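Long-range contacts in alkylhalidase CmlS (Streptomyces venezuelae, PDB 3I3L), which is a flavin-dependent halogenase of chloramphenicol biosynthesis that binds FAD through a covalent flavin-aspartate bond: residues D253-A258 / D387-R392; F476-G481 / E502-G507; M512-M517 / V555-E560. All blocks are in the same frame, centred on the assembly; numbering follows the deposited sequence.

Contact 1. Residues D253-A258 / D387-R392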
ATOM      1  N   ASP A 253     -21.499   2.366  -2.043  1.00 26.70           N
ATOM      2  CA  ASP A 253     -21.630   1.873  -0.662  1.00 28.11           C
ATOM      3  C   ASP A 253     -22.347   0.536  -0.707  1.00 27.84           C
ATOM      4  O   ASP A 253     -23.062   0.258  -1.660  1.00 28.15           O
ATOM      5  CB  ASP A 253     -22.374   2.874   0.202  1.00 27.74           C
ATOM      6  CG  ASP A 253     -22.444   2.452   1.660  1.00 30.51           C
ATOM      7  OD1 ASP A 253     -21.409   2.499   2.354  1.00 29.77           O
ATOM      8  OD2 ASP A 253     -23.544   2.025   2.097  1.00 28.56           O
ATOM      9  N   ARG A 254     -22.176  -0.298   0.310  1.00 28.77           N
ATOM     10  CA  ARG A 254     -22.771  -1.618   0.240  1.00 31.56           C
ATOM     11  C   ARG A 254     -24.283  -1.528   0.276  1.00 33.11           C
ATOM     12  O   ARG A 254     -24.960  -2.497  -0.077  1.00 34.48           O
ATOM     13  CB  ARG A 254     -22.255  -2.552   1.370  1.00 31.32           C
ATOM     14  CG  ARG A 254     -23.009  -2.525   2.674  1.00 29.80           C
ATOM     15  CD  ARG A 254     -22.902  -1.202   3.386  1.00 28.40           C
ATOM     16  NE  ARG A 254     -23.344  -1.308   4.768  1.00 34.77           N
ATOM     17  CZ  ARG A 254     -24.291  -0.522   5.310  1.00 43.69           C
ATOM     18  NH1 ARG A 254     -24.881   0.450   4.584  1.00 42.44           N
ATOM     19  NH2 ARG A 254     -24.613  -0.649   6.598  1.00 38.61           N
ATOM     20  N   SER A 255     -24.813  -0.377   0.726  1.00 34.69           N
ATOM     21  CA  SER A 255     -26.279  -0.122   0.724  1.00 35.67           C
ATOM     22  C   SER A 255     -26.890  -0.158  -0.658  1.00 36.59           C
ATOM     23  O   SER A 255     -28.136  -0.184  -0.777  1.00 39.74           O
ATOM     24  CB  SER A 255     -26.639   1.237   1.368  1.00 37.04           C
ATOM     25  OG  SER A 255     -26.116   2.355   0.633  1.00 36.39           O
ATOM     26  N   LYS A 256     -26.057  -0.168  -1.697  1.00 35.33           N
ATOM     27  CA  LYS A 256     -26.533  -0.254  -3.100  1.00 34.57           C
ATOM     28  C   LYS A 256     -26.734  -1.687  -3.528  1.00 36.10           C
ATOM     29  O   LYS A 256     -27.170  -1.949  -4.688  1.00 35.68           O
ATOM     30  CB  LYS A 256     -25.577   0.426  -4.113  1.00 31.70           C
ATOM     31  CG  LYS A 256     -25.355   1.912  -3.893  1.00 32.13           C
ATOM     32  CD  LYS A 256     -26.690   2.711  -4.178  1.00 32.19           C
ATOM     33  CE  LYS A 256     -26.507   4.238  -3.949  1.00 35.93           C
ATOM     34  NZ  LYS A 256     -27.683   4.987  -4.418  1.00 38.73           N
ATOM     35  N   SER A 257     -26.417  -2.613  -2.618  1.00 36.66           N
ATOM     36  CA  SER A 257     -26.520  -4.075  -2.936  1.00 39.48           C
ATOM     37  C   SER A 257     -27.919  -4.407  -3.359  1.00 39.23           C
ATOM     38  O   SER A 257     -28.119  -5.091  -4.377  1.00 39.64           O
ATOM     39  CB  SER A 257     -26.109  -4.987  -1.744  1.00 38.70           C
ATOM     40  OG  SER A 257     -24.724  -4.729  -1.397  1.00 43.61           O
ATOM     41  N   ALA A 258     -28.871  -3.900  -2.594  1.00 39.57           N
ATOM     42  CA  ALA A 258     -30.287  -4.177  -2.803  1.00 41.15           C
ATOM     43  C   ALA A 258     -30.737  -3.751  -4.194  1.00 41.38           C
ATOM     44  O   ALA A 258     -31.446  -4.503  -4.865  1.00 42.14           O
ATOM     45  CB  ALA A 258     -31.148  -3.517  -1.705  1.00 41.34           C
ATOM     46  N   ASP A 387     -24.744  14.856   0.606  1.00 32.53           N
ATOM     47  CA  ASP A 387     -24.729  14.103   1.830  1.00 31.73           C
ATOM     48  C   ASP A 387     -25.442  12.773   1.608  1.00 31.56           C
ATOM     49  O   ASP A 387     -26.519  12.526   2.208  1.00 33.91           O
ATOM     50  CB  ASP A 387     -25.326  14.899   2.996  1.00 28.57           C
ATOM     51  CG  ASP A 387     -25.419  14.058   4.284  1.00 34.34           C
ATOM     52  OD1 ASP A 387     -24.635  13.065   4.461  1.00 37.24           O
ATOM     53  OD2 ASP A 387     -26.269  14.357   5.122  1.00 27.81           O
ATOM     54  N   SER A 388     -24.855  11.927   0.733  1.00 30.11           N
ATOM     55  CA  SER A 388     -25.292  10.549   0.518  1.00 28.74           C
ATOM     56  C   SER A 388     -24.709   9.619   1.569  1.00 27.32           C
ATOM     57  O   SER A 388     -23.757   9.977   2.268  1.00 29.13           O
ATOM     58  CB  SER A 388     -24.917  10.085  -0.915  1.00 28.10           C
ATOM     59  OG  SER A 388     -23.515   9.863  -0.989  1.00 29.58           O
ATOM     60  N   GLU A 389     -25.291   8.435   1.726  1.00 26.36           N
ATOM     61  CA  GLU A 389     -24.746   7.412   2.645  1.00 28.97           C
ATOM     62  C   GLU A 389     -23.260   7.057   2.347  1.00 27.25           C
ATOM     63  O   GLU A 389     -22.465   6.876   3.265  1.00 26.27           O
ATOM     64  CB  GLU A 389     -25.593   6.134   2.638  1.00 28.88           C
ATOM     65  CG  GLU A 389     -25.235   5.218   3.833  1.00 33.73           C
ATOM     66  CD  GLU A 389     -26.245   4.098   4.071  1.00 41.23           C
ATOM     67  OE1 GLU A 389     -26.072   3.342   5.064  1.00 44.12           O
ATOM     68  OE2 GLU A 389     -27.243   3.988   3.301  1.00 44.83           O
ATOM     69  N   PHE A 390     -22.877   7.066   1.076  1.00 26.86           N
ATOM     70  CA  PHE A 390     -21.483   6.854   0.738  1.00 26.97           C
ATOM     71  C   PHE A 390     -20.553   7.832   1.470  1.00 26.18           C
ATOM     72  O   PHE A 390     -19.669   7.418   2.181  1.00 24.67           O
ATOM     73  CB  PHE A 390     -21.204   6.934  -0.782  1.00 26.76           C
ATOM     74  CG  PHE A 390     -19.799   6.525  -1.124  1.00 28.96           C
ATOM     75  CD1 PHE A 390     -19.470   5.180  -1.341  1.00 26.43           C
ATOM     76  CD2 PHE A 390     -18.782   7.475  -1.165  1.00 27.68           C
ATOM     77  CE1 PHE A 390     -18.140   4.790  -1.597  1.00 23.28           C
ATOM     78  CE2 PHE A 390     -17.434   7.069  -1.446  1.00 26.88           C
ATOM     79  CZ  PHE A 390     -17.152   5.727  -1.669  1.00 26.48           C
ATOM     80  N   TRP A 391     -20.766   9.130   1.250  1.00 26.15           N
ATOM     81  CA  TRP A 391     -19.889  10.149   1.797  1.00 26.12           C
ATOM     82  C   TRP A 391     -19.980  10.255   3.316  1.00 25.69           C
ATOM     83  O   TRP A 391     -18.986  10.466   3.991  1.00 26.49           O
ATOM     84  CB  TRP A 391     -20.089  11.497   1.075  1.00 27.21           C
ATOM     85  CG  TRP A 391     -19.701  11.345  -0.363  1.00 25.17           C
ATOM     86  CD1 TRP A 391     -20.535  11.219  -1.431  1.00 26.71           C
ATOM     87  CD2 TRP A 391     -18.386  11.204  -0.865  1.00 26.59           C
ATOM     88  NE1 TRP A 391     -19.802  11.021  -2.601  1.00 26.89           N
ATOM     89  CE2 TRP A 391     -18.484  10.996  -2.278  1.00 27.84           C
ATOM     90  CE3 TRP A 391     -17.144  11.170  -0.278  1.00 30.25           C
ATOM     91  CZ2 TRP A 391     -17.372  10.782  -3.090  1.00 30.72           C
ATOM     92  CZ3 TRP A 391     -16.027  10.962  -1.094  1.00 34.65           C
ATOM     93  CH2 TRP A 391     -16.151  10.775  -2.476  1.00 33.60           C
ATOM     94  N   ARG A 392     -21.176  10.064   3.830  1.00 26.91           N
ATOM     95  CA  ARG A 392     -21.478  10.177   5.246  1.00 27.77           C
ATOM     96  C   ARG A 392     -20.811   9.054   6.045  1.00 28.27           C
ATOM     97  O   ARG A 392     -20.399   9.248   7.186  1.00 28.44           O
ATOM     98  CB  ARG A 392     -23.012  10.082   5.422  1.00 26.04           C
ATOM     99  CG  ARG A 392     -23.509   9.988   6.853  1.00 29.05           C
ATOM    100  CD  ARG A 392     -25.068  10.375   6.955  1.00 28.51           C
ATOM    101  NE  ARG A 392     -25.940   9.431   6.302  1.00 24.64           N
ATOM    102  CZ  ARG A 392     -26.554   9.607   5.112  1.00 29.24           C
ATOM    103  NH1 ARG A 392     -27.355   8.681   4.626  1.00 24.25           N
ATOM    104  NH2 ARG A 392     -26.391  10.712   4.392  1.00 28.30           N
TER
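A small salt-bridge network, with F390 packed beside D253, joins the turn after strand 245-253 to the first turn of helix 389-394; the R254 side chain is about 9 Å from that of D297, the residue covalently bound to FAD. Its charged centre is D253, R254 and E389. R254 NH1 reaches E389 OE1 at 3.2 Å, but the bond is bent, with an N-H...O angle of 136°, and the guanidinium and carboxylate planes stand 80° apart, so this is a single-nitrogen contact and not a flat, two-pronged one. The same NH1 bonds to D253 OD2, which it meets on the syn lone pair. Placed between the two acids, whose D253 OD2 and E389 OE1 lie 4.1 Å from each other, the arginine probably offsets their mutual repulsion.

D253 also shapes the turn itself. Its OD2 accepts from S255 N at 3.0 Å with an angle of 160°, the bond that defines an Asx turn, and from S255 OG on the anti lone pair; three donors therefore grip one oxygen. CG of D253 lies anti to the backbone N, which turns the carboxylate back over the following residues, while D253 OD1 pairs with R394 further along the second helix. From the helix side, E389 is extended beyond CG and brings OE2 to 3.3 Å from S255 OG.

F390, next to E389 on the helix, presents a ring edge to the backbone: CD1 lies 3.5 Å from D253 N, close to the ring plane. R394 makes a cation-pi contact with this ring.

Contact 2. Residues F476-G481 / E502-G507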
ATOM      1  N   PHE A 476      15.191  22.079  20.534  1.00 36.57           N
ATOM      2  CA  PHE A 476      14.517  20.773  20.454  1.00 37.98           C
ATOM      3  C   PHE A 476      14.345  20.193  21.847  1.00 38.98           C
ATOM      4  O   PHE A 476      15.253  20.296  22.660  1.00 39.60           O
ATOM      5  CB  PHE A 476      15.327  19.728  19.627  1.00 36.50           C
ATOM      6  CG  PHE A 476      15.138  19.814  18.135  1.00 38.73           C
ATOM      7  CD1 PHE A 476      13.898  19.603  17.567  1.00 40.12           C
ATOM      8  CD2 PHE A 476      16.224  20.084  17.292  1.00 39.64           C
ATOM      9  CE1 PHE A 476      13.717  19.637  16.187  1.00 41.06           C
ATOM     10  CE2 PHE A 476      16.062  20.152  15.918  1.00 36.30           C
ATOM     11  CZ  PHE A 476      14.800  19.915  15.356  1.00 41.74           C
ATOM     12  N   LYS A 477      13.224  19.509  22.084  1.00 40.08           N
ATOM     13  CA  LYS A 477      13.042  18.636  23.269  1.00 40.30           C
ATOM     14  C   LYS A 477      12.896  17.150  22.893  1.00 41.09           C
ATOM     15  O   LYS A 477      12.295  16.783  21.845  1.00 42.27           O
ATOM     16  CB  LYS A 477      11.781  19.036  24.008  1.00 40.67           C
ATOM     17  CG  LYS A 477      11.780  20.484  24.511  1.00 45.07           C
ATOM     18  CD  LYS A 477      10.486  20.691  25.384  1.00 49.75           C
ATOM     19  CE  LYS A 477      10.438  22.057  26.025  1.00 51.90           C
ATOM     20  NZ  LYS A 477       9.011  22.424  26.326  1.00 53.89           N
ATOM     21  N   TRP A 478      13.436  16.289  23.724  1.00 39.43           N
ATOM     22  CA  TRP A 478      13.313  14.849  23.503  1.00 41.80           C
ATOM     23  C   TRP A 478      12.185  14.329  24.398  1.00 42.85           C
ATOM     24  O   TRP A 478      11.937  14.888  25.476  1.00 41.66           O
ATOM     25  CB  TRP A 478      14.624  14.170  23.850  1.00 40.69           C
ATOM     26  CG  TRP A 478      14.722  12.705  23.646  1.00 43.55           C
ATOM     27  CD1 TRP A 478      14.660  11.740  24.618  1.00 44.62           C
ATOM     28  CD2 TRP A 478      14.950  12.009  22.403  1.00 40.28           C
ATOM     29  NE1 TRP A 478      14.820  10.504  24.044  1.00 46.09           N
ATOM     30  CE2 TRP A 478      15.011  10.644  22.697  1.00 41.38           C
ATOM     31  CE3 TRP A 478      15.131  12.420  21.089  1.00 38.17           C
ATOM     32  CZ2 TRP A 478      15.220   9.668  21.711  1.00 44.30           C
ATOM     33  CZ3 TRP A 478      15.344  11.473  20.114  1.00 40.02           C
ATOM     34  CH2 TRP A 478      15.402  10.113  20.419  1.00 40.31           C
ATOM     35  N   THR A 479      11.510  13.280  23.940  1.00 43.55           N
ATOM     36  CA  THR A 479      10.378  12.696  24.678  1.00 45.10           C
ATOM     37  C   THR A 479      10.916  11.581  25.569  1.00 46.03           C
ATOM     38  O   THR A 479      11.431  10.565  25.076  1.00 45.33           O
ATOM     39  CB  THR A 479       9.265  12.150  23.737  1.00 45.84           C
ATOM     40  OG1 THR A 479       8.838  13.179  22.820  1.00 46.84           O
ATOM     41  CG2 THR A 479       8.038  11.676  24.550  1.00 44.14           C
ATOM     42  N   GLY A 480      10.814  11.793  26.885  1.00 46.99           N
ATOM     43  CA  GLY A 480      11.498  10.953  27.876  1.00 48.63           C
ATOM     44  C   GLY A 480      12.836  11.580  28.250  1.00 49.50           C
ATOM     45  O   GLY A 480      13.212  12.650  27.736  1.00 50.38           O
ATOM     46  N   GLY A 481      13.578  10.931  29.134  1.00 50.56           N
ATOM     47  CA  GLY A 481      14.888  11.483  29.549  1.00 50.99           C
ATOM     48  C   GLY A 481      16.044  10.639  29.042  1.00 51.24           C
ATOM     49  O   GLY A 481      17.227  10.937  29.279  1.00 51.68           O
ATOM     50  N   GLU A 502      19.738  -1.834  14.897  1.00 50.97           N
ATOM     51  CA  GLU A 502      19.418  -1.083  16.102  1.00 51.17           C
ATOM     52  C   GLU A 502      18.901   0.253  15.655  1.00 50.96           C
ATOM     53  O   GLU A 502      19.576   0.923  14.861  1.00 50.97           O
ATOM     54  CB  GLU A 502      20.659  -0.842  16.923  1.00 52.17           C
ATOM     55  CG  GLU A 502      21.365  -2.071  17.328  1.00 55.67           C
ATOM     56  CD  GLU A 502      22.306  -1.767  18.426  1.00 61.56           C
ATOM     57  OE1 GLU A 502      23.347  -1.119  18.135  1.00 64.91           O
ATOM     58  OE2 GLU A 502      21.998  -2.149  19.583  1.00 63.12           O
ATOM     59  N   VAL A 503      17.707   0.612  16.132  1.00 49.81           N
ATOM     60  CA  VAL A 503      17.127   1.923  15.880  1.00 50.04           C
ATOM     61  C   VAL A 503      17.002   2.827  17.134  1.00 49.85           C
ATOM     62  O   VAL A 503      16.991   2.348  18.278  1.00 49.90           O
ATOM     63  CB  VAL A 503      15.759   1.822  15.162  1.00 49.18           C
ATOM     64  CG1 VAL A 503      15.918   1.060  13.862  1.00 52.72           C
ATOM     65  CG2 VAL A 503      14.706   1.196  16.047  1.00 48.20           C
ATOM     66  N   LEU A 504      16.862   4.125  16.894  1.00 48.80           N
ATOM     67  CA  LEU A 504      16.659   5.080  17.958  1.00 48.34           C
ATOM     68  C   LEU A 504      15.288   4.938  18.614  1.00 48.19           C
ATOM     69  O   LEU A 504      14.258   4.855  17.937  1.00 47.82           O
ATOM     70  CB  LEU A 504      16.884   6.509  17.450  1.00 47.47           C
ATOM     71  CG  LEU A 504      18.258   7.086  17.738  1.00 48.05           C
ATOM     72  CD1 LEU A 504      18.578   8.178  16.753  1.00 50.22           C
ATOM     73  CD2 LEU A 504      18.289   7.575  19.162  1.00 46.26           C
ATOM     74  N   ALA A 505      15.303   4.932  19.945  1.00 48.22           N
ATOM     75  CA  ALA A 505      14.089   4.924  20.747  1.00 49.14           C
ATOM     76  C   ALA A 505      14.268   5.723  22.046  1.00 49.38           C
ATOM     77  O   ALA A 505      15.381   6.058  22.426  1.00 49.30           O
ATOM     78  CB  ALA A 505      13.721   3.468  21.085  1.00 48.91           C
ATOM     79  N   ASN A 506      13.171   5.999  22.734  1.00 50.75           N
ATOM     80  CA  ASN A 506      13.272   6.438  24.124  1.00 53.21           C
ATOM     81  C   ASN A 506      13.115   5.253  25.124  1.00 55.51           C
ATOM     82  O   ASN A 506      12.950   4.093  24.721  1.00 56.79           O
ATOM     83  CB  ASN A 506      12.276   7.566  24.411  1.00 52.15           C
ATOM     84  CG  ASN A 506      10.837   7.113  24.320  1.00 50.74           C
ATOM     85  OD1 ASN A 506       9.909   7.923  24.372  1.00 48.11           O
ATOM     86  ND2 ASN A 506      10.644   5.827  24.155  1.00 48.46           N
ATOM     87  N   GLY A 507      13.166   5.523  26.421  1.00 57.07           N
ATOM     88  CA  GLY A 507      13.046   4.433  27.385  1.00 59.61           C
ATOM     89  C   GLY A 507      11.692   3.738  27.319  1.00 61.06           C
ATOM     90  O   GLY A 507      11.539   2.586  27.720  1.00 61.90           O
TER
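W478, at the end of strand 473-478, bridges two three-stranded antiparallel sheets of the C-terminal domain by reaching its indole to the end of strand 498-506. The strand axes run at 80° and come no closer than 11.1 Å, so the join is made by side chains and not by strand pairing. CH2 of the indole meets L504 CD2 at 4.0 Å, an apolar contact. Its neighbour CZ2 lies 3.7 Å from A505 O, which sits at the ring edge near the indole plane. On the five-membered ring, NE1 is 3.9 Å from N506 CB. The carbonyl of the next residue faces the same strand, with T479 O 3.2 Å from N506 CB. A chi1 of -178° sends the indole away from its own backbone N and across the gap between the strands, although the first bond of the side chain does not aim at the other segment.

Further out, W478 NE1 is hydrogen-bonded to K482 O, which helps hold the rotation of the indole, and L528 and A529 of helix 519-531 also pack on it. F525 of that helix touches L504, so one helix supports both partners. T479 is anchored by a hydrogen bond from its OG1 to G562 O.

Contact 3. Residues M512-M517 / V555-E560; sequences MAQYPM and VVRLME
The loop that leaves edge strand 511-512 and leads to helix 519-531 packs here on the last turns of helix 551-560, within the C-terminal domain. The evidence is one of apolar contact: no hydrogen bond crosses, and the CA atoms of M512 and L558 are 6.1 Å apart, a close approach of loop and helix.

M512 does most of the work. Bends at chi2 and chi3 fold its chain so that several of its atoms meet the helix. CG reaches R557 CB at 3.6 Å, and SD is 3.9 Å from that same R557 CB. The L558 side is met twice: M512 CB touches L558 CD2 at 3.8 Å, and M512 CE lies 3.8 Å from L558 CG. The methionine side chain runs at about a right angle to those of both R557 and L558, straddling two successive helix residues.

R557 contributes its aliphatic part to the loop, while its guanidinium turns to E560, one turn on, in a salt bridge from NH2 to OE1 of 2.8 Å. Y515 adds a second support from the loop, and Q553 and I554, earlier in helix 551-560, also pack on this tyrosine. Its ring is turned 70° from the guanidinium plane, and what it offers to R557 is an edge: Y515 CE2 stands 4.1 Å from R557 CG, which lies near the ring plane.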
ATOM      1  N   MET A 512      11.848   5.275  16.026  1.00 45.13           N
ATOM      2  CA  MET A 512      11.895   5.702  14.633  1.00 46.27           C
ATOM      3  C   MET A 512      12.711   4.612  13.997  1.00 46.89           C
ATOM      4  O   MET A 512      13.941   4.575  14.138  1.00 47.34           O
ATOM      5  CB  MET A 512      12.575   7.080  14.478  1.00 45.94           C
ATOM      6  CG  MET A 512      12.592   7.670  13.017  1.00 42.57           C
ATOM      7  SD  MET A 512      14.061   7.246  12.135  1.00 36.96           S
ATOM      8  CE  MET A 512      15.358   8.180  12.915  1.00 32.34           C
ATOM      9  N   ALA A 513      12.012   3.702  13.335  1.00 48.55           N
ATOM     10  CA  ALA A 513      12.616   2.457  12.850  1.00 51.46           C
ATOM     11  C   ALA A 513      13.220   2.555  11.445  1.00 52.71           C
ATOM     12  O   ALA A 513      13.937   1.656  11.025  1.00 53.07           O
ATOM     13  CB  ALA A 513      11.591   1.309  12.896  1.00 51.50           C
ATOM     14  N   GLN A 514      12.957   3.666  10.747  1.00 54.15           N
ATOM     15  CA  GLN A 514      13.381   3.829   9.342  1.00 54.70           C
ATOM     16  C   GLN A 514      14.881   4.004   9.119  1.00 54.70           C
ATOM     17  O   GLN A 514      15.317   3.910   7.977  1.00 55.74           O
ATOM     18  CB  GLN A 514      12.613   4.966   8.664  1.00 54.54           C
ATOM     19  CG  GLN A 514      11.096   4.868   8.810  1.00 54.67           C
ATOM     20  CD  GLN A 514      10.572   5.408  10.140  1.00 55.88           C
ATOM     21  OE1 GLN A 514      11.333   5.626  11.072  1.00 55.39           O
ATOM     22  NE2 GLN A 514       9.258   5.611  10.228  1.00 56.01           N
ATOM     23  N   TYR A 515      15.662   4.256  10.180  1.00 55.03           N
ATOM     24  CA  TYR A 515      17.118   4.438  10.056  1.00 55.24           C
ATOM     25  C   TYR A 515      17.936   3.689  11.115  1.00 56.14           C
ATOM     26  O   TYR A 515      17.585   3.680  12.267  1.00 56.85           O
ATOM     27  CB  TYR A 515      17.510   5.930  10.002  1.00 54.62           C
ATOM     28  CG  TYR A 515      16.919   6.643   8.823  1.00 53.56           C
ATOM     29  CD1 TYR A 515      17.526   6.571   7.563  1.00 54.94           C
ATOM     30  CD2 TYR A 515      15.701   7.317   8.935  1.00 52.90           C
ATOM     31  CE1 TYR A 515      16.941   7.188   6.428  1.00 55.86           C
ATOM     32  CE2 TYR A 515      15.109   7.935   7.823  1.00 54.90           C
ATOM     33  CZ  TYR A 515      15.728   7.860   6.578  1.00 56.22           C
ATOM     34  OH  TYR A 515      15.140   8.490   5.514  1.00 55.33           O
ATOM     35  N   PRO A 516      19.046   3.070  10.707  1.00 57.44           N
ATOM     36  CA  PRO A 516      19.926   2.339  11.614  1.00 57.98           C
ATOM     37  C   PRO A 516      20.862   3.298  12.314  1.00 57.82           C
ATOM     38  O   PRO A 516      21.511   4.113  11.658  1.00 58.72           O
ATOM     39  CB  PRO A 516      20.750   1.433  10.672  1.00 57.80           C
ATOM     40  CG  PRO A 516      20.387   1.860   9.264  1.00 59.12           C
ATOM     41  CD  PRO A 516      19.633   3.158   9.360  1.00 57.65           C
ATOM     42  N   MET A 517      20.949   3.202  13.632  1.00 57.41           N
ATOM     43  CA  MET A 517      21.831   4.063  14.373  1.00 56.83           C
ATOM     44  C   MET A 517      22.788   3.244  15.256  1.00 57.35           C
ATOM     45  O   MET A 517      22.595   2.058  15.453  1.00 57.28           O
ATOM     46  CB  MET A 517      20.998   5.104  15.145  1.00 56.16           C
ATOM     47  CG  MET A 517      19.970   5.876  14.283  1.00 53.53           C
ATOM     48  SD  MET A 517      20.510   7.440  13.510  1.00 44.43           S
ATOM     49  CE  MET A 517      22.183   7.082  13.489  1.00 49.32           C
ATOM     50  N   VAL A 555      15.771  13.964  11.106  1.00 40.06           N
ATOM     51  CA  VAL A 555      15.048  14.788  12.042  1.00 38.87           C
ATOM     52  C   VAL A 555      13.564  14.876  11.716  1.00 39.35           C
ATOM     53  O   VAL A 555      12.737  14.936  12.635  1.00 37.49           O
ATOM     54  CB  VAL A 555      15.710  16.213  12.421  1.00 38.57           C
ATOM     55  CG1 VAL A 555      17.124  16.396  11.892  1.00 36.03           C
ATOM     56  CG2 VAL A 555      14.805  17.322  12.063  1.00 34.01           C
ATOM     57  N   VAL A 556      13.208  14.886  10.435  1.00 40.35           N
ATOM     58  CA  VAL A 556      11.770  14.881  10.100  1.00 41.87           C
ATOM     59  C   VAL A 556      11.076  13.607  10.626  1.00 42.37           C
ATOM     60  O   VAL A 556       9.962  13.647  11.184  1.00 42.16           O
ATOM     61  CB  VAL A 556      11.491  15.102   8.566  1.00 42.73           C
ATOM     62  CG1 VAL A 556      10.039  14.845   8.233  1.00 41.62           C
ATOM     63  CG2 VAL A 556      11.861  16.541   8.152  1.00 42.22           C
ATOM     64  N   ARG A 557      11.730  12.478  10.435  1.00 43.07           N
ATOM     65  CA  ARG A 557      11.145  11.231  10.918  1.00 45.30           C
ATOM     66  C   ARG A 557      11.034  11.223  12.444  1.00 44.29           C
ATOM     67  O   ARG A 557      10.025  10.805  12.972  1.00 45.63           O
ATOM     68  CB  ARG A 557      11.914  10.006  10.411  1.00 46.07           C
ATOM     69  CG  ARG A 557      11.551   9.597   8.972  1.00 51.29           C
ATOM     70  CD  ARG A 557      10.025   9.628   8.798  1.00 58.95           C
ATOM     71  NE  ARG A 557       9.581   9.518   7.400  1.00 65.24           N
ATOM     72  CZ  ARG A 557       9.384  10.538   6.556  1.00 66.68           C
ATOM     73  NH1 ARG A 557       8.957  10.295   5.324  1.00 68.22           N
ATOM     74  NH2 ARG A 557       9.610  11.795   6.918  1.00 65.22           N
ATOM     75  N   LEU A 558      12.045  11.734  13.137  1.00 42.80           N
ATOM     76  CA  LEU A 558      11.977  11.827  14.619  1.00 41.88           C
ATOM     77  C   LEU A 558      10.873  12.755  15.076  1.00 41.20           C
ATOM     78  O   LEU A 558      10.265  12.543  16.134  1.00 42.36           O
ATOM     79  CB  LEU A 558      13.326  12.212  15.241  1.00 38.64           C
ATOM     80  CG  LEU A 558      14.356  11.089  15.212  1.00 40.13           C
ATOM     81  CD1 LEU A 558      15.801  11.649  15.281  1.00 41.26           C
ATOM     82  CD2 LEU A 558      14.072  10.022  16.305  1.00 34.12           C
ATOM     83  N   MET A 559      10.604  13.779  14.288  1.00 40.09           N
ATOM     84  CA  MET A 559       9.535  14.679  14.621  1.00 39.74           C
ATOM     85  C   MET A 559       8.201  13.932  14.444  1.00 41.22           C
ATOM     86  O   MET A 559       7.393  13.934  15.367  1.00 40.05           O
ATOM     87  CB  MET A 559       9.606  16.005  13.826  1.00 37.97           C
ATOM     88  CG  MET A 559      10.770  16.946  14.307  1.00 36.93           C
ATOM     89  SD  MET A 559      11.072  18.472  13.425  1.00 26.68           S
ATOM     90  CE  MET A 559       9.758  19.417  13.960  1.00 32.47           C
ATOM     91  N   GLU A 560       7.993  13.304  13.273  1.00 42.04           N
ATOM     92  CA  GLU A 560       6.760  12.529  12.997  1.00 44.69           C
ATOM     93  C   GLU A 560       6.555  11.370  14.000  1.00 44.25           C
ATOM     94  O   GLU A 560       5.427  11.037  14.330  1.00 45.55           O
ATOM     95  CB  GLU A 560       6.738  11.953  11.577  1.00 42.88           C
ATOM     96  CG  GLU A 560       6.383  12.945  10.505  1.00 49.64           C
ATOM     97  CD  GLU A 560       6.987  12.602   9.128  1.00 56.18           C
ATOM     98  OE1 GLU A 560       7.767  11.615   9.012  1.00 55.98           O
ATOM     99  OE2 GLU A 560       6.688  13.341   8.154  1.00 59.75           O
TER

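Overall arrangement
From the N terminus, contact 1 comes first: it closes a largely helical loop of 128 residues, returning helix 389-394 to the turn after strand 245-253. Contacts 2 and 3 follow in series, so none nests or crosses. Contact 2 closes a short loop of 20 residues, mostly strand, and joins the two three-stranded sheets; contact 3 closes one of 37, mostly helix, and ties the loop after strand 511-512 to helix 551-560, both within the C-terminal domain. Their centres lie about 10 Å apart, joined by probable backbone hydrogen bonds, L504 O to M512 N, where strands 498-506 and 511-512 pair, and E502 O to M517 N in the loop beyond. Contact 1 stands about 45 Å from contact 2 and about 40 Å from contact 3, between centres.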